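PDB 2BKL: prolyl endopeptidase from Myxococcus xanthus, which probably hydrolyses oligopeptides on the carboxyl side of proline, and also after alanine, as a serine peptidase of the S9A prolyl oligopeptidase family. Local coordinates for residues V85-H88 with K93-L96; K64-T69 with I468-D473; D426-P431 with K491-A496; A512-V517 with P547-A552. All blocks are in the same frame, centred on the assembly; numbering follows the deposited sequence.

Contact 1 of 4, residues V85-H88 with K93-L96; sequences VRTH and KAIL
Val85 lodges one methyl against Ala94 and the other against Leu96, and this is the dense end of the contact. Its CG1, anti to the backbone N (chi1 170°), meets Ala94 CB at 3.3 Å, closer than usual for two methyl carbons. Its CG2 branch touches Leu96 CD1 at 3.9 Å, where the two side chains cross at about a right angle. Cut back to an alanine, Val85 loses both methyls, which would probably leave Ala94 CB and Leu96 CD1 without their shared apolar partner and open a gap on this face of the hairpin. Between the neighbours Arg86 and Ile95 the backbones form an antiparallel hydrogen-bonded pair: Arg86 N reaches Ile95 O at 2.9 Å (164° at the hydrogen), and the return bond from Ile95 N to Arg86 O is equally short. Val85 CA also points a C-H at Ile95 O, 3.2 Å away, a weaker C-H...O contact beside the amide bond.

Toward the turn the packing thins. His88 meets Ile95 at a ring edge, with Ile95 CD1 4.1 Å from CD2 and near the ring plane. Past the last paired residues a water spans the two chains, accepting from His88 N at 2.9 Å and donating to Lys93 O at 2.8 Å. The polar ends of Arg86 and His88 turn to Glu106 and Tyr97. In this beta hairpin, part of a four-stranded antiparallel sheet of the beta-propeller domain, the amide pair therefore sets the alignment of the strands, the methyl contacts add apolar packing at the Val85 end, and the turn end relies on water.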
loop_
_atom_site.group_PDB
_atom_site.type_symbol
_atom_site.label_atom_id
_atom_site.label_comp_id
_atom_site.label_asym_id
_atom_site.label_seq_id
_atom_site.Cartn_x
_atom_site.Cartn_y
_atom_site.Cartn_z
ATOM N N VAL A 85 -18.696 -0.203 5.865
ATOM C CA VAL A 85 -18.047 0.601 6.876
ATOM C C VAL A 85 -18.434 2.076 6.735
ATOM O O VAL A 85 -18.529 2.598 5.619
ATOM C CB VAL A 85 -16.541 0.397 6.772
ATOM C CG1 VAL A 85 -15.789 1.367 7.630
ATOM C CG2 VAL A 85 -16.189 -1.039 7.184
ATOM N N ARG A 86 -18.635 2.758 7.864
ATOM C CA ARG A 86 -18.836 4.197 7.885
ATOM C C ARG A 86 -17.775 4.866 8.724
ATOM O O ARG A 86 -17.291 4.301 9.694
ATOM C CB ARG A 86 -20.168 4.576 8.525
ATOM C CG ARG A 86 -21.432 4.198 7.746
ATOM C CD ARG A 86 -22.685 4.810 8.354
ATOM N NE ARG A 86 -23.937 4.485 7.679
ATOM C CZ ARG A 86 -24.422 5.124 6.625
ATOM N NH1 ARG A 86 -23.746 6.111 6.065
ATOM N NH2 ARG A 86 -25.582 4.739 6.102
ATOM N N THR A 87 -17.437 6.097 8.371
ATOM C CA THR A 87 -16.818 6.986 9.334
ATOM C C THR A 87 -17.853 8.010 9.777
ATOM O O THR A 87 -18.764 8.367 9.036
ATOM C CB THR A 87 -15.602 7.734 8.775
ATOM O OG1 THR A 87 -15.975 8.537 7.635
ATOM C CG2 THR A 87 -14.513 6.773 8.294
ATOM N N HIS A 88 -17.664 8.498 10.993
ATOM C CA HIS A 88 -18.487 9.561 11.588
ATOM C C HIS A 88 -17.561 10.691 12.056
ATOM O O HIS A 88 -16.367 10.484 12.305
ATOM C CB HIS A 88 -19.302 9.040 12.791
ATOM C CG HIS A 88 -20.254 7.927 12.472
ATOM N ND1 HIS A 88 -21.242 8.041 11.522
ATOM C CD2 HIS A 88 -20.386 6.691 13.003
ATOM C CE1 HIS A 88 -21.930 6.910 11.466
ATOM N NE2 HIS A 88 -21.425 6.070 12.350
ATOM N N LYS A 93 -12.164 5.836 14.765
ATOM C CA LYS A 93 -12.026 4.716 13.845
ATOM C C LYS A 93 -13.349 4.482 13.132
ATOM O O LYS A 93 -14.414 4.753 13.701
ATOM C CB LYS A 93 -11.657 3.446 14.623
ATOM C CG LYS A 93 -10.307 3.487 15.310
ATOM C CD LYS A 93 -10.059 2.157 16.036
ATOM C CE LYS A 93 -8.874 2.149 16.927
ATOM N NZ LYS A 93 -7.620 2.306 16.160
ATOM N N ALA A 94 -13.271 3.936 11.923
ATOM C CA ALA A 94 -14.444 3.516 11.180
ATOM C C ALA A 94 -15.130 2.324 11.816
ATOM O O ALA A 94 -14.507 1.553 12.526
ATOM C CB ALA A 94 -14.057 3.174 9.772
ATOM N N ILE A 95 -16.421 2.177 11.523
ATOM C CA ILE A 95 -17.293 1.191 12.130
ATOM C C ILE A 95 -17.983 0.363 11.052
ATOM O O ILE A 95 -18.457 0.930 10.069
ATOM C CB ILE A 95 -18.350 1.959 12.998
ATOM C CG1 ILE A 95 -17.653 2.703 14.138
ATOM C CG2 ILE A 95 -19.459 1.030 13.519
ATOM C CD1 ILE A 95 -18.566 3.570 14.962
ATOM N N LEU A 96 -18.100 -0.945 11.265
ATOM C CA LEU A 96 -18.791 -1.861 10.357
ATOM C C LEU A 96 -20.268 -1.957 10.749
ATOM O O LEU A 96 -20.579 -2.251 11.890
ATOM C CB LEU A 96 -18.147 -3.248 10.418
ATOM C CG LEU A 96 -18.776 -4.273 9.483
ATOM C CD1 LEU A 96 -18.671 -3.882 8.039
ATOM C CD2 LEU A 96 -18.142 -5.662 9.659
HETATM O O HOH W 1 -15.563 6.865 12.234
#

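Contact 2 of 4, residues K64-T69 with I468-D473; sequences KELFYT and ILPWLD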
loop_
_atom_site.group_PDB
_atom_site.type_symbol
_atom_site.label_atom_id
_atom_site.label_comp_id
_atom_site.label_asym_id
_atom_site.label_seq_id
_atom_site.Cartn_x
_atom_site.Cartn_y
_atom_site.Cartn_z
ATOM N N LYS A 64 -8.699 19.336 11.705
ATOM C CA LYS A 64 -9.849 18.798 12.428
ATOM C C LYS A 64 -11.138 18.915 11.593
ATOM O O LYS A 64 -11.941 17.989 11.537
ATOM C CB LYS A 64 -9.987 19.482 13.794
ATOM C CG LYS A 64 -10.886 18.728 14.737
ATOM C CD LYS A 64 -10.910 19.375 16.114
ATOM C CE LYS A 64 -12.052 18.810 16.960
ATOM N NZ LYS A 64 -13.359 19.362 16.519
ATOM N N GLU A 65 -11.306 20.036 10.899
ATOM C CA GLU A 65 -12.440 20.267 10.024
ATOM C C GLU A 65 -12.435 19.294 8.833
ATOM O O GLU A 65 -13.490 18.874 8.345
ATOM C CB GLU A 65 -12.404 21.735 9.573
ATOM C CG GLU A 65 -13.423 22.207 8.568
ATOM C CD GLU A 65 -13.396 23.729 8.378
ATOM O OE1 GLU A 65 -12.304 24.362 8.543
ATOM O OE2 GLU A 65 -14.472 24.300 8.054
ATOM N N LEU A 66 -11.244 18.906 8.385
ATOM C CA LEU A 66 -11.101 18.106 7.169
ATOM C C LEU A 66 -11.049 16.611 7.412
ATOM O O LEU A 66 -11.563 15.836 6.605
ATOM C CB LEU A 66 -9.820 18.504 6.427
ATOM C CG LEU A 66 -9.822 19.884 5.784
ATOM C CD1 LEU A 66 -8.440 20.236 5.314
ATOM C CD2 LEU A 66 -10.851 19.942 4.654
ATOM N N PHE A 67 -10.390 16.173 8.480
ATOM C CA PHE A 67 -10.095 14.735 8.660
ATOM C C PHE A 67 -11.234 13.946 9.290
ATOM O O PHE A 67 -11.298 12.723 9.130
ATOM C CB PHE A 67 -8.833 14.504 9.501
ATOM C CG PHE A 67 -7.545 14.802 8.806
ATOM C CD1 PHE A 67 -7.487 15.410 7.556
ATOM C CD2 PHE A 67 -6.371 14.505 9.450
ATOM C CE1 PHE A 67 -6.244 15.655 6.947
ATOM C CE2 PHE A 67 -5.130 14.764 8.866
ATOM C CZ PHE A 67 -5.077 15.356 7.614
ATOM N N TYR A 68 -12.093 14.601 10.069
ATOM C CA TYR A 68 -13.285 13.921 10.594
ATOM C C TYR A 68 -14.356 14.068 9.537
ATOM O O TYR A 68 -14.739 15.181 9.192
ATOM C CB TYR A 68 -13.728 14.531 11.915
ATOM C CG TYR A 68 -12.825 14.195 13.085
ATOM C CD1 TYR A 68 -12.862 12.943 13.682
ATOM C CD2 TYR A 68 -11.932 15.148 13.612
ATOM C CE1 TYR A 68 -12.039 12.638 14.772
ATOM C CE2 TYR A 68 -11.109 14.865 14.671
ATOM C CZ TYR A 68 -11.131 13.611 15.263
ATOM O OH TYR A 68 -10.273 13.334 16.327
ATOM N N THR A 69 -14.790 12.953 8.961
ATOM C CA THR A 69 -15.783 12.988 7.897
ATOM C C THR A 69 -16.900 11.991 8.154
ATOM O O THR A 69 -16.772 11.064 8.969
ATOM C CB THR A 69 -15.177 12.625 6.528
ATOM O OG1 THR A 69 -14.852 11.238 6.514
ATOM C CG2 THR A 69 -13.869 13.341 6.276
ATOM N N ILE A 468 -3.471 17.763 1.866
ATOM C CA ILE A 468 -2.716 18.714 1.073
ATOM C C ILE A 468 -3.402 20.084 0.971
ATOM O O ILE A 468 -2.818 21.029 0.469
ATOM C CB ILE A 468 -2.406 18.190 -0.351
ATOM C CG1 ILE A 468 -3.643 18.215 -1.249
ATOM C CG2 ILE A 468 -1.713 16.826 -0.298
ATOM C CD1 ILE A 468 -3.297 17.968 -2.702
ATOM N N LEU A 469 -4.635 20.229 1.451
ATOM C CA LEU A 469 -5.359 21.470 1.201
ATOM C C LEU A 469 -4.747 22.724 1.869
ATOM O O LEU A 469 -4.634 23.733 1.209
ATOM C CB LEU A 469 -6.856 21.344 1.499
ATOM C CG LEU A 469 -7.580 20.388 0.547
ATOM C CD1 LEU A 469 -9.020 20.201 1.026
ATOM C CD2 LEU A 469 -7.561 20.896 -0.882
ATOM N N PRO A 470 -4.335 22.703 3.136
ATOM C CA PRO A 470 -3.636 23.868 3.713
ATOM C C PRO A 470 -2.366 24.261 2.924
ATOM O O PRO A 470 -2.065 25.442 2.726
ATOM C CB PRO A 470 -3.321 23.398 5.139
ATOM C CG PRO A 470 -4.409 22.462 5.396
ATOM C CD PRO A 470 -4.562 21.654 4.147
ATOM N N TRP A 471 -1.688 23.266 2.371
ATOM C CA TRP A 471 -0.491 23.502 1.574
ATOM C C TRP A 471 -0.841 24.267 0.303
ATOM O O TRP A 471 -0.235 25.297 0.021
ATOM C CB TRP A 471 0.173 22.162 1.274
ATOM C CG TRP A 471 1.492 22.222 0.547
ATOM C CD1 TRP A 471 1.732 21.913 -0.774
ATOM C CD2 TRP A 471 2.736 22.624 1.093
ATOM N NE1 TRP A 471 3.057 22.114 -1.065
ATOM C CE2 TRP A 471 3.704 22.500 0.084
ATOM C CE3 TRP A 471 3.140 23.045 2.361
ATOM C CZ2 TRP A 471 5.044 22.818 0.299
ATOM C CZ3 TRP A 471 4.467 23.339 2.579
ATOM C CH2 TRP A 471 5.404 23.213 1.548
ATOM N N LEU A 472 -1.864 23.808 -0.404
ATOM C CA LEU A 472 -2.318 24.457 -1.634
ATOM C C LEU A 472 -2.812 25.862 -1.328
ATOM O O LEU A 472 -2.529 26.801 -2.062
ATOM C CB LEU A 472 -3.438 23.661 -2.305
ATOM C CG LEU A 472 -3.134 22.210 -2.711
ATOM C CD1 LEU A 472 -4.312 21.638 -3.443
ATOM C CD2 LEU A 472 -1.871 22.080 -3.546
ATOM N N ASP A 473 -3.512 26.018 -0.206
ATOM C CA ASP A 473 -4.065 27.328 0.151
ATOM C C ASP A 473 -3.010 28.349 0.549
ATOM O O ASP A 473 -3.241 29.586 0.416
ATOM C CB ASP A 473 -5.117 27.168 1.254
ATOM C CG ASP A 473 -6.370 26.471 0.760
ATOM O OD1 ASP A 473 -6.563 26.401 -0.478
ATOM O OD2 ASP A 473 -7.233 25.960 1.524
#
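Leu66 overlaps Leu469 and Pro470 with the two methyls at its end, one for each partner. Its CD2 meets Leu469 CD1 at 4.1 Å, and its CD1 lies 4.3 Å from Pro470 CD; both are ordinary van der Waals separations, with no polar bond between the segments. The bond from CA to CB of Leu66, on the last turn of helix 56-67, heads toward segment 468-473, and chi1 -70° then places CG beside the backbone N. Leu469 takes the same kind of first torsion, and the two leucines cross obliquely, touching through one methyl each. Pro470 brings the CD flank of its ring rather than an end of a chain. With 8.9 Å between the CA atoms of Leu66 and Leu469, the backbones stand well apart, and the joint consists of side-chain carbon, burying a modest 98 Å² in all. Within 468-473 the helix is marked by the 2.9 Å bond from Asp473 N to Leu469 O.

The neighbours enlarge this small apolar patch. Pro470 also rests on Leu59, Arg62 and Phe63 of helix 56-67, Leu66 on Val408, and Leu469 on Tyr415 of strand 415-423. The contact thus lays helix 56-67, from the N-terminal part of the chain, against helix 469-473 beside an edge strand of the catalytic domain's sheet, while Phe67 and Tyr68 touch helix 657-674.

Contact 3 of 4, residues D426-P431 with K491-A496; sequences DGTKVP and KAWHDA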
loop_
_atom_site.group_PDB
_atom_site.type_symbol
_atom_site.label_atom_id
_atom_site.label_comp_id
_atom_site.label_asym_id
_atom_site.label_seq_id
_atom_site.Cartn_x
_atom_site.Cartn_y
_atom_site.Cartn_z
ATOM N N ASP A 426 17.852 8.782 -19.153
ATOM C CA ASP A 426 17.945 7.893 -20.314
ATOM C C ASP A 426 16.957 8.204 -21.446
ATOM O O ASP A 426 16.906 7.498 -22.458
ATOM C CB ASP A 426 17.894 6.414 -19.901
ATOM C CG ASP A 426 16.527 5.956 -19.431
ATOM O OD1 ASP A 426 15.525 6.711 -19.541
ATOM O OD2 ASP A 426 16.414 4.813 -18.935
ATOM N N GLY A 427 16.180 9.278 -21.275
ATOM C CA GLY A 427 15.195 9.702 -22.265
ATOM C C GLY A 427 13.767 9.210 -22.028
ATOM O O GLY A 427 12.837 9.652 -22.699
ATOM N N THR A 428 13.586 8.286 -21.096
ATOM C CA THR A 428 12.240 7.830 -20.746
ATOM C C THR A 428 11.310 8.985 -20.383
ATOM O O THR A 428 11.663 9.834 -19.568
ATOM C CB THR A 428 12.305 6.829 -19.568
ATOM O OG1 THR A 428 13.117 5.701 -19.924
ATOM C CG2 THR A 428 10.904 6.231 -19.274
ATOM N N LYS A 429 10.108 8.991 -20.962
ATOM C CA LYS A 429 9.100 9.989 -20.640
ATOM C C LYS A 429 8.275 9.526 -19.459
ATOM O O LYS A 429 7.587 8.503 -19.534
ATOM C CB LYS A 429 8.207 10.271 -21.869
ATOM C CG LYS A 429 8.965 10.507 -23.205
ATOM C CD LYS A 429 10.055 11.572 -23.078
ATOM C CE LYS A 429 10.788 11.794 -24.382
ATOM N NZ LYS A 429 11.495 10.590 -24.897
ATOM N N VAL A 430 8.368 10.274 -18.378
ATOM C CA VAL A 430 7.748 9.902 -17.127
ATOM C C VAL A 430 6.580 10.826 -16.845
ATOM O O VAL A 430 6.743 12.051 -16.951
ATOM C CB VAL A 430 8.754 10.007 -15.974
ATOM C CG1 VAL A 430 8.080 9.604 -14.639
ATOM C CG2 VAL A 430 10.010 9.175 -16.229
ATOM N N PRO A 431 5.402 10.310 -16.510
ATOM C CA PRO A 431 4.287 11.183 -16.133
ATOM C C PRO A 431 4.406 11.748 -14.732
ATOM O O PRO A 431 5.017 11.137 -13.849
ATOM C CB PRO A 431 3.064 10.296 -16.196
ATOM C CG PRO A 431 3.540 8.966 -16.737
ATOM C CD PRO A 431 5.018 8.886 -16.470
ATOM N N LYS A 491 4.330 -4.205 -17.307
ATOM C CA LYS A 491 5.457 -4.974 -16.814
ATOM C C LYS A 491 6.798 -4.315 -17.095
ATOM O O LYS A 491 7.704 -4.370 -16.275
ATOM C CB LYS A 491 5.425 -6.403 -17.367
ATOM C CG LYS A 491 6.608 -7.257 -17.003
ATOM C CD LYS A 491 6.527 -8.600 -17.727
ATOM C CE LYS A 491 7.826 -9.379 -17.704
ATOM N NZ LYS A 491 8.246 -9.704 -16.346
ATOM N N ALA A 492 6.919 -3.718 -18.273
ATOM C CA ALA A 492 8.145 -3.070 -18.656
ATOM C C ALA A 492 8.486 -1.899 -17.726
ATOM O O ALA A 492 9.643 -1.605 -17.505
ATOM C CB ALA A 492 8.013 -2.573 -20.073
ATOM N N TRP A 493 7.471 -1.223 -17.213
ATOM C CA TRP A 493 7.640 -0.066 -16.309
ATOM C C TRP A 493 8.143 -0.558 -14.949
ATOM O O TRP A 493 9.079 0.000 -14.377
ATOM C CB TRP A 493 6.328 0.663 -16.161
ATOM C CG TRP A 493 6.433 2.097 -15.738
ATOM C CD1 TRP A 493 5.980 2.646 -14.592
ATOM C CD2 TRP A 493 6.947 3.168 -16.523
ATOM N NE1 TRP A 493 6.218 3.994 -14.571
ATOM C CE2 TRP A 493 6.821 4.333 -15.763
ATOM C CE3 TRP A 493 7.533 3.250 -17.799
ATOM C CZ2 TRP A 493 7.202 5.565 -16.234
ATOM C CZ3 TRP A 493 7.925 4.478 -18.261
ATOM C CH2 TRP A 493 7.762 5.616 -17.471
ATOM N N HIS A 494 7.544 -1.632 -14.460
ATOM C CA HIS A 494 7.907 -2.227 -13.200
ATOM C C HIS A 494 9.350 -2.766 -13.295
ATOM O O HIS A 494 10.200 -2.471 -12.452
ATOM C CB HIS A 494 6.904 -3.356 -12.841
ATOM C CG HIS A 494 7.232 -4.100 -11.597
ATOM N ND1 HIS A 494 6.949 -5.439 -11.454
ATOM C CD2 HIS A 494 7.840 -3.715 -10.450
ATOM C CE1 HIS A 494 7.367 -5.846 -10.266
ATOM N NE2 HIS A 494 7.910 -4.817 -9.631
ATOM N N ASP A 495 9.595 -3.564 -14.320
ATOM C CA ASP A 495 10.903 -4.218 -14.469
ATOM C C ASP A 495 12.048 -3.239 -14.644
ATOM O O ASP A 495 13.167 -3.505 -14.183
ATOM C CB ASP A 495 10.902 -5.225 -15.618
ATOM C CG ASP A 495 10.176 -6.511 -15.284
ATOM O OD1 ASP A 495 9.805 -6.746 -14.101
ATOM O OD2 ASP A 495 9.916 -7.325 -16.209
ATOM N N ALA A 496 11.790 -2.096 -15.274
ATOM C CA ALA A 496 12.832 -1.095 -15.449
ATOM C C ALA A 496 13.117 -0.289 -14.181
ATOM O O ALA A 496 13.925 0.650 -14.222
ATOM C CB ALA A 496 12.491 -0.168 -16.593
#
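With chi1 -157° Trp493 sets its indole opposite its own backbone N, and Thr428 does the same with CG2; the two torsions put ring and methyl within touching distance. The threonine methyl lies against the six-membered part of the indole, with CG2 3.6 Å from Trp493 CZ3, in an approach oblique to the ring. The same rotation sets Thr428 OG1 beside its backbone N, and both donate to one carboxylate oxygen. Asp426 OD1 accepts from Thr428 N at 2.9 Å, closing an Asx turn, and from Thr428 OG1 at 2.6 Å. The two donors come from the same face of the carboxylate plane, OG1 lying 26° out of it, and Asp426 OD2 has its salt bridge to Arg484.

A glycine in place of Thr428 would probably strip the Trp493 ring of its methyl neighbour and Asp426 OD1 of the hydroxyl donor. The turn opens into strand 429-437, next to the edge of the mixed sheet of the alpha/beta-hydrolase domain; the axis of residues 429-431 and that of 491-495 lie 12.6 Å apart at 97°. The indole bridges that gap. Lys429 O sits at the ring's edge, 3.6 Å from Trp493 CH2, and Pro431 CD reaches Trp493 CZ2 at 4.0 Å. Trp493 NE1 is hydrogen-bonded to Asn482 O, which helps hold the ring's rotation, and Tyr489 meets the indole edge-to-face.

Contact 4 of 4, residues A512-V517 with P547-A552; sequences AAEYLV and PELYGA
Leu549 O and Ala513 O are joined by one water, which donates to Leu549 O at 2.9 Å and, more weakly, to Ala513 O at 3.2 Å. This bridge is a polar link between Ala513, on helix 503-518, and Leu549, at the end of the short 3-10 turn 547-549; the two segments have no direct hydrogen bond. Beside it the contact is apolar. Ala513 CB presses on the Tyr550 ring at CE1, 3.6 Å away, in an oblique approach, and Ala513 and Leu549 have the closest CA atoms across the segments, 6.8 Å apart. Tyr550 has CG beside its backbone N (chi1 -49°), which folds the ring back on its predecessor: Leu549 CB lies 3.7 Å above the ring plane, over its centre. The phenol oxygen bonds to His510, on the same helix as Ala513, so the ring is gripped at its hydroxyl as well as on its carbon skeleton.

Farther out, Glu514 lends its aliphatic part, CG meeting Leu549 CD2 at 4.1 Å. Its OE2 is salt-bridged to Arg546, which also pairs with Glu548; the arginine probably offsets the like charges of the two carboxylates, whose OE2 atoms are 6.9 Å apart. Segment 547-552 connects helix 534-545 to strand 552-556 in a beta-alpha-beta crossover. Helix and turn are thus joined directly by carbon alone, through Ala513, Tyr550, Leu549 and the stem of Glu514, while a water and a shared arginine answer the polar groups around them.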
loop_
_atom_site.group_PDB
_atom_site.type_symbol
_atom_site.label_atom_id
_atom_site.label_comp_id
_atom_site.label_asym_id
_atom_site.label_seq_id
_atom_site.Cartn_x
_atom_site.Cartn_y
_atom_site.Cartn_z
ATOM N N ALA A 512 12.317 14.655 -11.945
ATOM C CA ALA A 512 11.070 15.349 -11.582
ATOM C C ALA A 512 11.400 16.625 -10.812
ATOM O O ALA A 512 10.804 17.675 -11.073
ATOM C CB ALA A 512 10.185 14.464 -10.742
ATOM N N ALA A 513 12.344 16.532 -9.878
ATOM C CA ALA A 513 12.747 17.693 -9.113
ATOM C C ALA A 513 13.350 18.756 -9.992
ATOM O O ALA A 513 13.073 19.944 -9.827
ATOM C CB ALA A 513 13.733 17.295 -8.022
ATOM N N GLU A 514 14.142 18.340 -10.961
ATOM C CA GLU A 514 14.741 19.294 -11.888
ATOM C C GLU A 514 13.650 19.925 -12.772
ATOM O O GLU A 514 13.694 21.125 -13.064
ATOM C CB GLU A 514 15.772 18.627 -12.781
ATOM C CG GLU A 514 17.057 18.234 -12.053
ATOM C CD GLU A 514 17.947 17.287 -12.876
ATOM O OE1 GLU A 514 17.447 16.447 -13.656
ATOM O OE2 GLU A 514 19.178 17.423 -12.774
ATOM N N TYR A 515 12.681 19.125 -13.200
ATOM C CA TYR A 515 11.591 19.630 -14.043
ATOM C C TYR A 515 10.786 20.723 -13.325
ATOM O O TYR A 515 10.469 21.758 -13.907
ATOM C CB TYR A 515 10.660 18.487 -14.439
ATOM C CG TYR A 515 9.433 18.934 -15.178
ATOM C CD1 TYR A 515 8.274 19.302 -14.504
ATOM C CD2 TYR A 515 9.412 19.029 -16.561
ATOM C CE1 TYR A 515 7.152 19.757 -15.173
ATOM C CE2 TYR A 515 8.303 19.426 -17.227
ATOM C CZ TYR A 515 7.150 19.778 -16.547
ATOM O OH TYR A 515 6.036 20.239 -17.215
ATOM N N LEU A 516 10.457 20.525 -12.060
ATOM C CA LEU A 516 9.660 21.495 -11.318
ATOM C C LEU A 516 10.367 22.838 -11.210
ATOM O O LEU A 516 9.726 23.888 -11.202
ATOM C CB LEU A 516 9.284 20.943 -9.952
ATOM C CG LEU A 516 8.367 19.732 -9.995
ATOM C CD1 LEU A 516 8.322 19.032 -8.661
ATOM C CD2 LEU A 516 6.965 20.151 -10.377
ATOM N N VAL A 517 11.691 22.815 -11.152
ATOM C CA VAL A 517 12.476 24.054 -11.146
ATOM C C VAL A 517 12.527 24.650 -12.570
ATOM O O VAL A 517 12.322 25.874 -12.745
ATOM C CB VAL A 517 13.871 23.774 -10.583
ATOM C CG1 VAL A 517 14.727 25.038 -10.650
ATOM C CG2 VAL A 517 13.756 23.320 -9.158
ATOM N N PRO A 547 21.815 15.968 -2.902
ATOM C CA PRO A 547 21.257 16.804 -1.837
ATOM C C PRO A 547 20.968 18.241 -2.292
ATOM O O PRO A 547 20.013 18.848 -1.787
ATOM C CB PRO A 547 22.340 16.744 -0.741
ATOM C CG PRO A 547 23.608 16.371 -1.474
ATOM C CD PRO A 547 23.144 15.423 -2.537
ATOM N N GLU A 548 21.742 18.746 -3.240
ATOM C CA GLU A 548 21.580 20.096 -3.737
ATOM C C GLU A 548 20.279 20.375 -4.451
ATOM O O GLU A 548 19.926 21.527 -4.636
ATOM C CB GLU A 548 22.780 20.478 -4.618
ATOM C CG GLU A 548 22.802 19.859 -6.001
ATOM C CD GLU A 548 23.256 18.392 -6.085
ATOM O OE1 GLU A 548 23.638 17.757 -5.071
ATOM O OE2 GLU A 548 23.309 17.882 -7.226
ATOM N N LEU A 549 19.552 19.341 -4.845
ATOM C CA LEU A 549 18.259 19.545 -5.529
ATOM C C LEU A 549 17.091 19.828 -4.585
ATOM O O LEU A 549 16.030 20.227 -5.052
ATOM C CB LEU A 549 17.893 18.326 -6.377
ATOM C CG LEU A 549 18.775 17.939 -7.540
ATOM C CD1 LEU A 549 18.249 16.698 -8.253
ATOM C CD2 LEU A 549 18.896 19.079 -8.529
ATOM N N TYR A 550 17.273 19.616 -3.289
ATOM C CA TYR A 550 16.176 19.543 -2.334
ATOM C C TYR A 550 16.402 20.436 -1.125
ATOM O O TYR A 550 17.536 20.580 -0.654
ATOM C CB TYR A 550 16.007 18.095 -1.863
ATOM C CG TYR A 550 15.963 17.083 -2.999
ATOM C CD1 TYR A 550 14.853 17.002 -3.837
ATOM C CD2 TYR A 550 17.022 16.226 -3.251
ATOM C CE1 TYR A 550 14.812 16.095 -4.859
ATOM C CE2 TYR A 550 17.011 15.307 -4.290
ATOM C CZ TYR A 550 15.889 15.246 -5.106
ATOM O OH TYR A 550 15.869 14.373 -6.150
ATOM N N GLY A 551 15.329 21.055 -0.641
ATOM C CA GLY A 551 15.354 21.860 0.561
ATOM C C GLY A 551 14.986 21.090 1.824
ATOM O O GLY A 551 15.492 21.390 2.928
ATOM N N ALA A 552 14.113 20.101 1.678
ATOM C CA ALA A 552 13.668 19.308 2.821
ATOM C C ALA A 552 13.233 17.923 2.372
ATOM O O ALA A 552 12.845 17.714 1.205
ATOM C CB ALA A 552 12.563 20.016 3.545
HETATM O O HOH W 2 15.543 20.706 -7.867
#

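Overall arrangement
Contact 1 lies in the beta-propeller domain, and contacts 3 and 4 are both built on the alpha/beta-hydrolase part, with centres 20 Å apart. Contact 2 ties helix 56-67, early in the chain, to helix 469-473, so the loop it closes holds contact 1 and, in sequence, most of the propeller. Contacts 1 and 2 touch through a probable hydrogen bond between Thr87 OG1 and Thr69 O. Along the chain contact 2 crosses contact 3, while contact 4 follows both. Contacts 1 and 3, 39 Å apart between centres, lie on opposite sides of the chain's centre. Through contact 2 the chain segments that flank the propeller blades in sequence come together.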